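Local atomic coordinates of probable transcriptional regulator PhnF (Escherichia coli, PDB entry 2FA1), a protein that probably acts as a GntR/HutC-family transcriptional regulator and belongs to an operon for alkylphosphonate uptake and C-P lyase, represented here by its C-terminal effector-binding (UTRA) domain. Residues A[33-41]-A[140-148]; A[99-110]-A[123-134]. All coordinates share one frame; numbering follows the deposited sequence.

Contact 1: A[33-41]-A[140-148]; sequences SGHVADALG and SPAEYSVSL
Ala39 and Tyr144 make the central contact where helix 34-40 lies across strand 143-150 of the antiparallel sheet of the UTRA domain; the axes of helix 34-40 and of residues 143-148 approach to 8.3 Å. Ala39 CB sits squarely over the middle of the Tyr144 ring, a CH-pi contact 3.5 Å from the centroid and 12° off the ring normal. The tyrosine reaches under the helix because its CG stands anti to the backbone N (chi1 170°). Farther along, its edge meets the face of His35 in an offset edge-to-face pair with planes at 77°, and Val36 CG2 approaches Tyr144 CD2 at 4.1 Å. On the side of the helix C-terminus, Leu40 lays CD2 against Tyr144 CB and the backbone before it, and Pro141 CG packs on Ala39 O.

In the next shell, Arg130 NH1 is hydrogen-bonded to Tyr144 OH, and Met3 of the second subunit packs on the same side chain. Ser33 caps the start of the helix with a weak bond from Val36 N, whereas Gly41, with positive phi, closes a Schellman motif at the other end. A water donates to Leu40 O at 2.6 Å and, weakly, to Pro141 O.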
ATOM      1  N   SER A  33       8.052  21.919  -8.528  1.00 25.81           N
ATOM      2  CA  SER A  33       8.038  21.166  -9.795  1.00 27.83           C
ATOM      3  C   SER A  33       6.612  20.944 -10.289  1.00 27.88           C
ATOM      4  O   SER A  33       5.668  21.151  -9.559  1.00 28.22           O
ATOM      5  CB  SER A  33       8.725  19.816  -9.562  1.00 29.20           C
ATOM      6  OG  SER A  33       7.939  18.994  -8.752  1.00 26.89           O
ATOM      7  N   GLY A  34       6.435  20.491 -11.527  1.00 27.84           N
ATOM      8  CA  GLY A  34       5.086  20.299 -12.017  1.00 27.18           C
ATOM      9  C   GLY A  34       4.284  19.321 -11.217  1.00 26.77           C
ATOM     10  O   GLY A  34       3.138  19.604 -10.929  1.00 27.88           O
ATOM     11  N   HIS A  35       4.877  18.200 -10.766  1.00 26.63           N
ATOM     12  CA  HIS A  35       4.152  17.194  -9.930  1.00 26.26           C
ATOM     13  C   HIS A  35       3.797  17.766  -8.570  1.00 22.95           C
ATOM     14  O   HIS A  35       2.681  17.516  -8.059  1.00 23.78           O
ATOM     15  CB  HIS A  35       4.791  15.722  -9.902  1.00 28.38           C
ATOM     16  CG  HIS A  35       5.716  15.370  -8.737  1.00 35.21           C
ATOM     17  ND1 HIS A  35       5.527  14.243  -7.944  1.00 40.57           N
ATOM     18  CD2 HIS A  35       6.908  15.889  -8.345  1.00 39.61           C
ATOM     19  CE1 HIS A  35       6.505  14.153  -7.054  1.00 40.13           C
ATOM     20  NE2 HIS A  35       7.354  15.147  -7.271  1.00 38.58           N
ATOM     21  N   VAL A  36       4.746  18.485  -7.986  1.00 22.45           N
ATOM     22  CA  VAL A  36       4.507  19.061  -6.660  1.00 19.93           C
ATOM     23  C   VAL A  36       3.398  20.152  -6.721  1.00 20.60           C
ATOM     24  O   VAL A  36       2.467  20.195  -5.870  1.00 19.82           O
ATOM     25  CB  VAL A  36       5.799  19.640  -6.020  1.00 20.38           C
ATOM     26  CG1 VAL A  36       5.469  20.473  -4.731  1.00 17.73           C
ATOM     27  CG2 VAL A  36       6.776  18.530  -5.686  1.00 18.56           C
ATOM     28  N   ALA A  37       3.542  21.046  -7.663  1.00 21.76           N
ATOM     29  CA  ALA A  37       2.498  22.091  -7.900  1.00 24.06           C
ATOM     30  C   ALA A  37       1.094  21.496  -8.181  1.00 24.59           C
ATOM     31  O   ALA A  37       0.065  21.937  -7.597  1.00 25.59           O
ATOM     32  CB  ALA A  37       2.949  23.012  -9.009  1.00 23.65           C
ATOM     33  N   ASP A  38       1.009  20.453  -9.027  1.00 23.85           N
ATOM     34  CA  ASP A  38      -0.283  19.760  -9.197  1.00 23.90           C
ATOM     35  C   ASP A  38      -0.834  19.177  -7.967  1.00 23.14           C
ATOM     36  O   ASP A  38      -1.988  19.273  -7.712  1.00 24.10           O
ATOM     37  CB  ASP A  38      -0.193  18.594 -10.193  1.00 25.02           C
ATOM     38  CG  ASP A  38      -0.374  19.034 -11.666  1.00 32.60           C
ATOM     39  OD1 ASP A  38      -1.007  20.110 -11.909  1.00 40.97           O
ATOM     40  OD2 ASP A  38       0.165  18.323 -12.550  1.00 36.27           O
ATOM     41  N   ALA A  39       0.004  18.531  -7.148  1.00 20.31           N
ATOM     42  CA  ALA A  39      -0.491  17.957  -5.960  1.00 18.92           C
ATOM     43  C   ALA A  39      -1.065  19.004  -4.961  1.00 17.56           C
ATOM     44  O   ALA A  39      -2.037  18.724  -4.267  1.00 21.02           O
ATOM     45  CB  ALA A  39       0.683  17.182  -5.314  1.00 19.56           C
ATOM     46  N   LEU A  40      -0.337  20.124  -4.836  1.00 18.03           N
ATOM     47  CA  LEU A  40      -0.625  21.192  -3.844  1.00 17.81           C
ATOM     48  C   LEU A  40      -1.664  22.142  -4.414  1.00 21.66           C
ATOM     49  O   LEU A  40      -2.125  23.026  -3.698  1.00 24.16           O
ATOM     50  CB  LEU A  40       0.645  22.006  -3.573  1.00 16.47           C
ATOM     51  CG  LEU A  40       1.536  21.182  -2.585  1.00 14.82           C
ATOM     52  CD1 LEU A  40       2.858  21.931  -2.448  1.00 17.90           C
ATOM     53  CD2 LEU A  40       0.906  20.883  -1.322  1.00 16.54           C
ATOM     54  N   GLY A  41      -2.006  21.937  -5.681  1.00 23.88           N
ATOM     55  CA  GLY A  41      -2.964  22.843  -6.376  1.00 23.76           C
ATOM     56  C   GLY A  41      -2.494  24.286  -6.454  1.00 24.46           C
ATOM     57  O   GLY A  41      -3.340  25.210  -6.249  1.00 24.92           O
ATOM     58  N   SER A 140      -7.483  23.516  -0.466  1.00 41.24           N
ATOM     59  CA  SER A 140      -6.029  23.537  -0.595  1.00 39.40           C
ATOM     60  C   SER A 140      -5.406  22.380   0.228  1.00 37.38           C
ATOM     61  O   SER A 140      -5.623  22.319   1.458  1.00 36.77           O
ATOM     62  CB  SER A 140      -5.526  24.881  -0.055  1.00 40.59           C
ATOM     63  OG  SER A 140      -6.103  26.015  -0.718  1.00 44.28           O
ATOM     64  N   PRO A 141      -4.698  21.398  -0.418  1.00 35.00           N
ATOM     65  CA  PRO A 141      -3.937  20.584   0.577  1.00 31.18           C
ATOM     66  C   PRO A 141      -2.865  21.442   1.269  1.00 26.70           C
ATOM     67  O   PRO A 141      -2.487  22.497   0.723  1.00 25.93           O
ATOM     68  CB  PRO A 141      -3.262  19.472  -0.246  1.00 31.75           C
ATOM     69  CG  PRO A 141      -3.820  19.593  -1.634  1.00 34.59           C
ATOM     70  CD  PRO A 141      -4.551  20.916  -1.808  1.00 34.42           C
ATOM     71  N   ALA A 142      -2.412  20.968   2.432  1.00 22.82           N
ATOM     72  CA  ALA A 142      -1.384  21.660   3.190  1.00 18.87           C
ATOM     73  C   ALA A 142      -0.041  21.083   2.767  1.00 17.87           C
ATOM     74  O   ALA A 142       0.954  21.801   2.703  1.00 15.76           O
ATOM     75  CB  ALA A 142      -1.588  21.509   4.712  1.00 19.00           C
ATOM     76  N   GLU A 143      -0.017  19.775   2.489  1.00 15.89           N
ATOM     77  CA  GLU A 143       1.305  19.086   2.391  1.00 14.42           C
ATOM     78  C   GLU A 143       1.161  17.920   1.410  1.00 15.43           C
ATOM     79  O   GLU A 143       0.125  17.225   1.460  1.00 15.87           O
ATOM     80  CB  GLU A 143       1.758  18.508   3.714  1.00 15.24           C
ATOM     81  CG  GLU A 143       3.171  17.721   3.665  1.00 16.73           C
ATOM     82  CD  GLU A 143       3.265  16.589   4.622  1.00 23.52           C
ATOM     83  OE1 GLU A 143       4.365  16.245   5.038  1.00 22.14           O
ATOM     84  OE2 GLU A 143       2.288  15.888   4.930  1.00 28.38           O
ATOM     85  N   TYR A 144       2.187  17.758   0.565  1.00 13.25           N
ATOM     86  CA  TYR A 144       2.268  16.606  -0.358  1.00 13.58           C
ATOM     87  C   TYR A 144       3.557  15.892   0.095  1.00 14.41           C
ATOM     88  O   TYR A 144       4.600  16.584   0.175  1.00 13.71           O
ATOM     89  CB  TYR A 144       2.513  17.156  -1.730  1.00 13.91           C
ATOM     90  CG  TYR A 144       2.861  16.148  -2.796  1.00 13.88           C
ATOM     91  CD1 TYR A 144       2.112  14.950  -2.880  1.00 14.63           C
ATOM     92  CD2 TYR A 144       3.875  16.386  -3.694  1.00 16.24           C
ATOM     93  CE1 TYR A 144       2.364  13.986  -3.984  1.00 15.08           C
ATOM     94  CE2 TYR A 144       4.155  15.413  -4.745  1.00 16.37           C
ATOM     95  CZ  TYR A 144       3.395  14.259  -4.851  1.00 18.92           C
ATOM     96  OH  TYR A 144       3.618  13.314  -5.867  1.00 19.76           O
ATOM     97  N   SER A 145       3.468  14.558   0.286  1.00 13.52           N
ATOM     98  CA  SER A 145       4.717  13.879   0.696  1.00 13.67           C
ATOM     99  C   SER A 145       4.911  12.675  -0.188  1.00 14.82           C
ATOM    100  O   SER A 145       3.936  12.031  -0.604  1.00 12.49           O
ATOM    101  CB  SER A 145       4.676  13.484   2.139  1.00 17.49           C
ATOM    102  OG  SER A 145       3.843  12.410   2.381  1.00 18.56           O
ATOM    103  N   VAL A 146       6.175  12.337  -0.433  1.00 12.93           N
ATOM    104  CA  VAL A 146       6.469  11.194  -1.265  1.00 11.97           C
ATOM    105  C   VAL A 146       7.511  10.393  -0.483  1.00 13.48           C
ATOM    106  O   VAL A 146       8.628  10.915  -0.290  1.00 13.19           O
ATOM    107  CB  VAL A 146       7.149  11.664  -2.555  1.00 13.16           C
ATOM    108  CG1 VAL A 146       7.520  10.410  -3.546  1.00 16.04           C
ATOM    109  CG2 VAL A 146       6.317  12.791  -3.291  1.00 16.86           C
ATOM    110  N   SER A 147       7.123   9.193  -0.074  1.00 12.59           N
ATOM    111  CA  SER A 147       7.976   8.307   0.726  1.00 12.95           C
ATOM    112  C   SER A 147       8.549   7.266  -0.212  1.00 14.50           C
ATOM    113  O   SER A 147       7.813   6.680  -1.030  1.00 14.30           O
ATOM    114  CB  SER A 147       7.040   7.570   1.710  1.00 13.86           C
ATOM    115  OG  SER A 147       7.773   6.777   2.573  1.00 19.91           O
ATOM    116  N   LEU A 148       9.832   6.946  -0.065  1.00 10.78           N
ATOM    117  CA  LEU A 148      10.438   5.844  -0.849  1.00 11.93           C
ATOM    118  C   LEU A 148      11.110   4.958   0.197  1.00 11.30           C
ATOM    119  O   LEU A 148      11.888   5.441   1.021  1.00 12.47           O
ATOM    120  CB  LEU A 148      11.541   6.362  -1.813  1.00 11.48           C
ATOM    121  CG  LEU A 148      11.044   7.346  -2.864  1.00 16.14           C
ATOM    122  CD1 LEU A 148      12.318   7.759  -3.537  1.00 19.26           C
ATOM    123  CD2 LEU A 148      10.175   6.566  -3.735  1.00 17.56           C
TER
HETATM  124  O   HOH W   1      -1.795  24.735  -1.824  1.00 27.26           O

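Contact 2: A[99-110]-A[123-134]; sequences RRSQTRISARRA and MSPLLCVRTLNH
Arg99-Arg109 and Pro125-His134 pair as antiparallel neighbours in the sheet, with a classic beta bulge where Ser101 and Gln102 both face Leu132. There Leu132 O takes a bond from Ser101 N at 2.7 Å and a weak one from Gln102 N. On the face carrying Thr103, Ile105 and Val129, Thr103 CG2 touches Val129 CG1 at 3.8 Å. Arg100 bends at chi2 and chi3, which swings its guanidinium back over Thr131 CG2; its NH1 donates in the guanidinium plane to Thr103 OG1 at 2.9 Å, an oxygen also hydrogen-bonded to His160 NE2 of the second subunit, while Asn133 OD1 lies near the edge of the group.

The other face carries Arg104 and Arg130, their guanidinium planes 42° apart. Both form salt bridges with Glu155 of the second subunit, which probably offsets their like charges. Arg130 NE also donates to a water, 3.2 Å away, that is hydrogen-bonded to Ser106 OG. At the far end Met123 CE lies over one face of the Arg109 guanidinium, toward its rim and 3.4 Å from NE, and Ala110 CB meets Leu126 CD1.

Strand 143-150 borders strand 125-135 on its other side, and helix 113-118 covers Ala110 and Leu126. Strand 98-109 is outermost within the chain, but Gln102 to Ile105 form an antiparallel ladder with the second subunit, carrying the sheet across the dimer interface.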
ATOM      1  N   ARG A  99      -4.531  15.911   8.340  0.50 26.90           N
ATOM      2  CA  ARG A  99      -5.313  14.717   8.051  0.50 27.56           C
ATOM      3  C   ARG A  99      -5.285  14.431   6.552  0.50 26.84           C
ATOM      4  O   ARG A  99      -5.382  15.320   5.706  0.50 27.79           O
ATOM      5  CB  ARG A  99      -6.756  14.885   8.520  0.50 28.14           C
ATOM      6  CG  ARG A  99      -6.896  14.917  10.026  0.50 30.34           C
ATOM      7  CD  ARG A  99      -6.842  13.518  10.627  0.50 33.50           C
ATOM      8  NE  ARG A  99      -6.130  13.493  11.903  0.50 36.56           N
ATOM      9  CZ  ARG A  99      -6.036  14.516  12.753  0.50 35.01           C
ATOM     10  NH1 ARG A  99      -6.648  15.678  12.513  0.50 35.94           N
ATOM     11  NH2 ARG A  99      -5.347  14.359  13.871  0.50 35.34           N
ATOM     12  N   ARG A 100      -5.196  13.152   6.273  1.00 27.38           N
ATOM     13  CA  ARG A 100      -4.959  12.600   4.945  1.00 26.49           C
ATOM     14  C   ARG A 100      -6.203  12.707   4.038  1.00 25.83           C
ATOM     15  O   ARG A 100      -7.319  12.359   4.450  1.00 27.39           O
ATOM     16  CB  ARG A 100      -4.581  11.166   5.189  1.00 25.51           C
ATOM     17  CG  ARG A 100      -4.265  10.315   3.983  1.00 28.87           C
ATOM     18  CD  ARG A 100      -2.804  10.241   3.658  1.00 29.08           C
ATOM     19  NE  ARG A 100      -2.005   9.887   4.829  1.00 28.16           N
ATOM     20  CZ  ARG A 100      -1.565   8.668   5.080  1.00 27.80           C
ATOM     21  NH1 ARG A 100      -1.749   7.727   4.175  1.00 24.61           N
ATOM     22  NH2 ARG A 100      -0.863   8.399   6.208  1.00 26.65           N
ATOM     23  N   SER A 101      -6.050  13.167   2.824  1.00 24.00           N
ATOM     24  CA  SER A 101      -7.173  13.038   1.915  1.00 25.12           C
ATOM     25  C   SER A 101      -7.009  11.902   0.949  1.00 24.55           C
ATOM     26  O   SER A 101      -7.993  11.190   0.619  1.00 24.70           O
ATOM     27  CB  SER A 101      -7.495  14.302   1.119  1.00 25.32           C
ATOM     28  OG  SER A 101      -6.507  14.654   0.195  1.00 28.22           O
ATOM     29  N   GLN A 102      -5.793  11.754   0.438  1.00 21.64           N
ATOM     30  CA  GLN A 102      -5.620  10.775  -0.629  1.00 19.92           C
ATOM     31  C   GLN A 102      -4.270  10.115  -0.410  1.00 17.55           C
ATOM     32  O   GLN A 102      -3.347  10.739   0.110  1.00 15.83           O
ATOM     33  CB  GLN A 102      -5.527  11.536  -1.962  1.00 20.43           C
ATOM     34  CG  GLN A 102      -6.775  12.262  -2.362  1.00 29.54           C
ATOM     35  CD  GLN A 102      -6.712  12.701  -3.814  1.00 35.90           C
ATOM     36  OE1 GLN A 102      -7.715  12.630  -4.537  1.00 44.68           O
ATOM     37  NE2 GLN A 102      -5.522  13.116  -4.272  1.00 39.11           N
ATOM     38  N   THR A 103      -4.181   8.817  -0.793  1.00 17.38           N
ATOM     39  CA  THR A 103      -2.917   8.046  -0.702  1.00 16.21           C
ATOM     40  C   THR A 103      -2.783   7.340  -2.055  1.00 15.95           C
ATOM     41  O   THR A 103      -3.820   6.861  -2.607  1.00 14.85           O
ATOM     42  CB  THR A 103      -2.934   7.002   0.428  1.00 18.66           C
ATOM     43  OG1 THR A 103      -3.224   7.610   1.703  1.00 18.61           O
ATOM     44  CG2 THR A 103      -1.551   6.273   0.540  1.00 19.74           C
ATOM     45  N   ARG A 104      -1.549   7.312  -2.611  1.00 10.88           N
ATOM     46  CA  ARG A 104      -1.285   6.473  -3.803  1.00 11.44           C
ATOM     47  C   ARG A 104      -0.092   5.579  -3.439  1.00 12.64           C
ATOM     48  O   ARG A 104       0.913   6.120  -2.986  1.00 13.85           O
ATOM     49  CB  ARG A 104      -0.983   7.261  -5.002  1.00 11.67           C
ATOM     50  CG  ARG A 104      -2.268   7.940  -5.577  1.00 16.76           C
ATOM     51  CD  ARG A 104      -1.929   8.490  -7.013  1.00 19.96           C
ATOM     52  NE  ARG A 104      -3.178   8.661  -7.715  1.00 27.77           N
ATOM     53  CZ  ARG A 104      -3.633   7.894  -8.720  1.00 25.89           C
ATOM     54  NH1 ARG A 104      -2.941   6.872  -9.242  1.00 22.71           N
ATOM     55  NH2 ARG A 104      -4.822   8.194  -9.214  1.00 29.57           N
ATOM     56  N   ILE A 105      -0.179   4.260  -3.671  1.00 11.89           N
ATOM     57  CA  ILE A 105       0.916   3.355  -3.346  1.00 11.74           C
ATOM     58  C   ILE A 105       1.374   2.666  -4.638  1.00 12.22           C
ATOM     59  O   ILE A 105       0.562   2.128  -5.390  1.00 11.67           O
ATOM     60  CB  ILE A 105       0.433   2.304  -2.367  1.00 13.07           C
ATOM     61  CG1 ILE A 105      -0.077   3.064  -1.142  1.00 17.29           C
ATOM     62  CG2 ILE A 105       1.644   1.383  -1.905  1.00 14.72           C
ATOM     63  CD1 ILE A 105      -0.836   2.165  -0.320  1.00 25.05           C
ATOM     64  N   SER A 106       2.663   2.813  -4.950  1.00 11.11           N
ATOM     65  CA  SER A 106       3.189   2.058  -6.093  1.00 11.24           C
ATOM     66  C   SER A 106       4.483   1.343  -5.731  1.00 13.16           C
ATOM     67  O   SER A 106       5.039   1.557  -4.681  1.00 13.20           O
ATOM     68  CB  SER A 106       3.490   3.038  -7.209  1.00 12.57           C
ATOM     69  OG  SER A 106       4.414   4.038  -6.810  1.00 15.24           O
ATOM     70  N   ALA A 107       5.012   0.589  -6.700  1.00 10.44           N
ATOM     71  CA  ALA A 107       6.341  -0.063  -6.435  1.00 11.35           C
ATOM     72  C   ALA A 107       7.122   0.095  -7.694  1.00 14.63           C
ATOM     73  O   ALA A 107       6.597  -0.022  -8.807  1.00 14.40           O
ATOM     74  CB  ALA A 107       6.257  -1.512  -6.053  1.00 15.45           C
ATOM     75  N   ARG A 108       8.390   0.336  -7.510  1.00 15.23           N
ATOM     76  CA  ARG A 108       9.265   0.407  -8.684  1.00 20.81           C
ATOM     77  C   ARG A 108      10.684   0.075  -8.366  1.00 20.84           C
ATOM     78  O   ARG A 108      11.014  -0.259  -7.234  1.00 19.65           O
ATOM     79  CB  ARG A 108       9.101   1.753  -9.331  1.00 23.33           C
ATOM     80  CG  ARG A 108       9.583   2.907  -8.444  1.00 28.08           C
ATOM     81  CD  ARG A 108       9.809   4.076  -9.402  1.00 36.99           C
ATOM     82  NE  ARG A 108      10.240   5.322  -8.736  1.00 36.80           N
ATOM     83  CZ  ARG A 108       9.427   6.174  -8.119  1.00 39.05           C
ATOM     84  NH1 ARG A 108       9.886   7.307  -7.583  1.00 31.99           N
ATOM     85  NH2 ARG A 108       8.149   5.899  -8.032  1.00 37.80           N
ATOM     86  N   ARG A 109      11.500  -0.000  -9.413  1.00 22.96           N
ATOM     87  CA  ARG A 109      12.878  -0.479  -9.244  1.00 25.30           C
ATOM     88  C   ARG A 109      13.727   0.759  -9.218  1.00 25.21           C
ATOM     89  O   ARG A 109      13.616   1.586 -10.109  1.00 26.09           O
ATOM     90  CB  ARG A 109      13.265  -1.504 -10.353  1.00 26.05           C
ATOM     91  CG  ARG A 109      12.768  -2.948  -9.974  1.00 28.74           C
ATOM     92  CD  ARG A 109      13.168  -4.032 -10.942  1.00 30.58           C
ATOM     93  NE  ARG A 109      12.438  -3.925 -12.194  1.00 36.41           N
ATOM     94  CZ  ARG A 109      12.545  -4.786 -13.220  1.00 38.53           C
ATOM     95  NH1 ARG A 109      13.369  -5.819 -13.140  1.00 40.84           N
ATOM     96  NH2 ARG A 109      11.806  -4.621 -14.327  1.00 32.87           N
ATOM     97  N   ALA A 110      14.561   0.914  -8.179  1.00 23.57           N
ATOM     98  CA  ALA A 110      15.301   2.164  -7.956  1.00 23.62           C
ATOM     99  C   ALA A 110      16.343   2.386  -9.022  1.00 24.61           C
ATOM    100  O   ALA A 110      17.016   1.457  -9.412  1.00 23.18           O
ATOM    101  CB  ALA A 110      16.031   2.107  -6.622  1.00 23.80           C
ATOM    102  N   MET A 123      18.234  -0.999  -9.553  1.00 23.87           N
ATOM    103  CA  MET A 123      17.030  -1.857  -9.745  1.00 22.92           C
ATOM    104  C   MET A 123      16.440  -2.451  -8.429  1.00 22.60           C
ATOM    105  O   MET A 123      15.473  -3.245  -8.429  1.00 23.52           O
ATOM    106  CB  MET A 123      17.286  -2.954 -10.807  1.00 23.18           C
ATOM    107  CG  MET A 123      17.711  -2.288 -12.144  1.00 25.02           C
ATOM    108  SD  MET A 123      16.446  -1.219 -12.875  1.00 29.72           S
ATOM    109  CE  MET A 123      15.266  -2.470 -13.267  1.00 25.22           C
ATOM    110  N   SER A 124      16.964  -1.986  -7.294  1.00 20.33           N
ATOM    111  CA  SER A 124      16.456  -2.497  -6.004  1.00 18.68           C
ATOM    112  C   SER A 124      14.982  -2.094  -5.848  1.00 18.19           C
ATOM    113  O   SER A 124      14.677  -0.910  -6.150  1.00 20.00           O
ATOM    114  CB  SER A 124      17.203  -1.835  -4.840  1.00 20.08           C
ATOM    115  OG  SER A 124      18.477  -2.316  -4.791  1.00 27.68           O
ATOM    116  N   PRO A 125      14.039  -3.050  -5.603  0.50 17.78           N
ATOM    117  CA  PRO A 125      12.617  -2.633  -5.422  0.50 17.19           C
ATOM    118  C   PRO A 125      12.294  -1.687  -4.239  0.50 16.03           C
ATOM    119  O   PRO A 125      12.670  -1.967  -3.057  0.50 13.54           O
ATOM    120  CB  PRO A 125      11.874  -3.975  -5.255  0.50 17.11           C
ATOM    121  CG  PRO A 125      12.680  -4.895  -6.016  0.50 19.19           C
ATOM    122  CD  PRO A 125      14.110  -4.522  -5.644  0.50 18.17           C
ATOM    123  N   LEU A 126      11.530  -0.631  -4.570  1.00 15.10           N
ATOM    124  CA  LEU A 126      11.111   0.380  -3.582  1.00 13.57           C
ATOM    125  C   LEU A 126       9.599   0.441  -3.520  1.00 13.16           C
ATOM    126  O   LEU A 126       8.967   0.261  -4.589  1.00 15.73           O
ATOM    127  CB  LEU A 126      11.587   1.774  -3.940  1.00 14.04           C
ATOM    128  CG  LEU A 126      13.037   2.094  -4.227  1.00 17.38           C
ATOM    129  CD1 LEU A 126      13.110   3.551  -4.742  1.00 20.49           C
ATOM    130  CD2 LEU A 126      13.757   1.863  -2.938  1.00 24.23           C
ATOM    131  N   LEU A 127       9.034   0.720  -2.334  1.00 12.12           N
ATOM    132  CA  LEU A 127       7.604   1.053  -2.215  1.00 11.77           C
ATOM    133  C   LEU A 127       7.560   2.563  -2.234  1.00 14.55           C
ATOM    134  O   LEU A 127       8.387   3.243  -1.537  1.00 14.29           O
ATOM    135  CB  LEU A 127       7.024   0.574  -0.888  1.00 14.58           C
ATOM    136  CG  LEU A 127       6.575  -0.891  -0.871  1.00 18.99           C
ATOM    137  CD1 LEU A 127       6.543  -1.600   0.554  1.00 22.35           C
ATOM    138  CD2 LEU A 127       5.257  -0.993  -1.631  1.00 17.03           C
ATOM    139  N   CYS A 128       6.653   3.138  -3.033  1.00 14.53           N
ATOM    140  CA  CYS A 128       6.538   4.565  -3.093  1.00 14.75           C
ATOM    141  C   CYS A 128       5.137   4.944  -2.595  1.00 15.50           C
ATOM    142  O   CYS A 128       4.141   4.423  -3.142  1.00 15.76           O
ATOM    143  CB  CYS A 128       6.751   5.027  -4.490  1.00 15.78           C
ATOM    144  SG  CYS A 128       6.353   6.821  -4.780  1.00 20.06           S
ATOM    145  N   VAL A 129       5.056   5.765  -1.528  1.00 13.83           N
ATOM    146  CA  VAL A 129       3.741   6.092  -0.926  1.00 13.08           C
ATOM    147  C   VAL A 129       3.619   7.611  -1.042  1.00 14.91           C
ATOM    148  O   VAL A 129       4.488   8.378  -0.532  1.00 14.47           O
ATOM    149  CB  VAL A 129       3.564   5.647   0.539  1.00 12.03           C
ATOM    150  CG1 VAL A 129       2.213   6.075   1.035  1.00 14.36           C
ATOM    151  CG2 VAL A 129       3.667   4.127   0.652  1.00 14.23           C
ATOM    152  N   ARG A 130       2.545   8.072  -1.676  1.00 13.57           N
ATOM    153  CA  ARG A 130       2.453   9.541  -1.950  1.00 14.64           C
ATOM    154  C   ARG A 130       1.142   9.947  -1.330  1.00 15.21           C
ATOM    155  O   ARG A 130       0.100   9.228  -1.442  1.00 15.34           O
ATOM    156  CB  ARG A 130       2.420   9.860  -3.436  1.00 14.71           C
ATOM    157  CG  ARG A 130       3.727   9.453  -4.205  1.00 17.33           C
ATOM    158  CD  ARG A 130       3.804   9.985  -5.561  1.00 23.19           C
ATOM    159  NE  ARG A 130       2.919   9.249  -6.432  1.00 24.23           N
ATOM    160  CZ  ARG A 130       2.069   9.786  -7.316  1.00 30.83           C
ATOM    161  NH1 ARG A 130       1.975  11.087  -7.501  1.00 26.75           N
ATOM    162  NH2 ARG A 130       1.342   8.969  -8.083  1.00 29.30           N
ATOM    163  N   THR A 131       1.179  11.029  -0.547  1.00 15.69           N
ATOM    164  CA  THR A 131      -0.017  11.388   0.218  1.00 16.57           C
ATOM    165  C   THR A 131      -0.298  12.879   0.127  1.00 14.37           C
ATOM    166  O   THR A 131       0.592  13.637   0.050  1.00 13.83           O
ATOM    167  CB  THR A 131       0.085  10.963   1.699  1.00 17.66           C
ATOM    168  OG1 THR A 131       1.048  11.738   2.414  1.00 21.82           O
ATOM    169  CG2 THR A 131       0.550   9.483   1.896  1.00 16.64           C
ATOM    170  N   LEU A 132      -1.581  13.274   0.131  1.00 16.48           N
ATOM    171  CA  LEU A 132      -2.033  14.656   0.251  1.00 18.05           C
ATOM    172  C   LEU A 132      -2.728  14.793   1.598  1.00 19.04           C
ATOM    173  O   LEU A 132      -3.594  13.938   2.007  1.00 19.55           O
ATOM    174  CB  LEU A 132      -3.092  14.975  -0.828  1.00 18.15           C
ATOM    175  CG  LEU A 132      -2.449  15.328  -2.139  1.00 26.02           C
ATOM    176  CD1 LEU A 132      -3.605  15.652  -3.115  1.00 30.98           C
ATOM    177  CD2 LEU A 132      -1.513  16.533  -2.017  1.00 25.25           C
ATOM    178  N   ASN A 133      -2.322  15.847   2.329  1.00 20.07           N
ATOM    179  CA  ASN A 133      -2.729  16.045   3.712  1.00 20.29           C
ATOM    180  C   ASN A 133      -3.233  17.480   3.812  1.00 21.48           C
ATOM    181  O   ASN A 133      -2.821  18.369   3.033  1.00 21.19           O
ATOM    182  CB  ASN A 133      -1.554  15.866   4.694  1.00 20.42           C
ATOM    183  CG  ASN A 133      -1.041  14.448   4.736  1.00 24.41           C
ATOM    184  OD1 ASN A 133      -1.752  13.488   5.022  1.00 25.07           O
ATOM    185  ND2 ASN A 133       0.250  14.295   4.433  1.00 24.70           N
ATOM    186  N   HIS A 134      -4.210  17.645   4.703  1.00 23.80           N
ATOM    187  CA  HIS A 134      -5.022  18.892   4.785  1.00 25.04           C
ATOM    188  C   HIS A 134      -5.113  19.302   6.237  1.00 24.18           C
ATOM    189  O   HIS A 134      -5.018  18.453   7.126  1.00 24.62           O
ATOM    190  CB  HIS A 134      -6.452  18.573   4.271  1.00 25.76           C
ATOM    191  CG  HIS A 134      -6.515  18.459   2.766  1.00 30.57           C
ATOM    192  ND1 HIS A 134      -6.244  17.275   2.098  1.00 32.21           N
ATOM    193  CD2 HIS A 134      -6.767  19.383   1.805  1.00 33.21           C
ATOM    194  CE1 HIS A 134      -6.350  17.481   0.793  1.00 31.62           C
ATOM    195  NE2 HIS A 134      -6.669  18.742   0.585  1.00 36.29           N
TER
HETATM  196  O   HOH W   2       2.765   6.116  -5.616  1.00 17.30           O

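Contacts 1 and 2 have centres about 12 Å apart and both involve the same six-stranded antiparallel sheet of the UTRA domain. Along the chain contact 2 is nested within contact 1: helix 34-40 comes first, then strands 98-109 and 125-135, the latter followed directly by strand 143-150. Those last two strands are neighbours, so the contacts touch: Asn133 ND2 lies 2.6 Å from Glu143 OE2, a probable hydrogen bond, and Leu132 CD2 packs against Ala39 O. Contact 1 thus places a helix on the sheet, whereas contact 2 forms one of its two edges within the chain. Both also touch the second subunit, so this side of the domain takes part in the dimer interface.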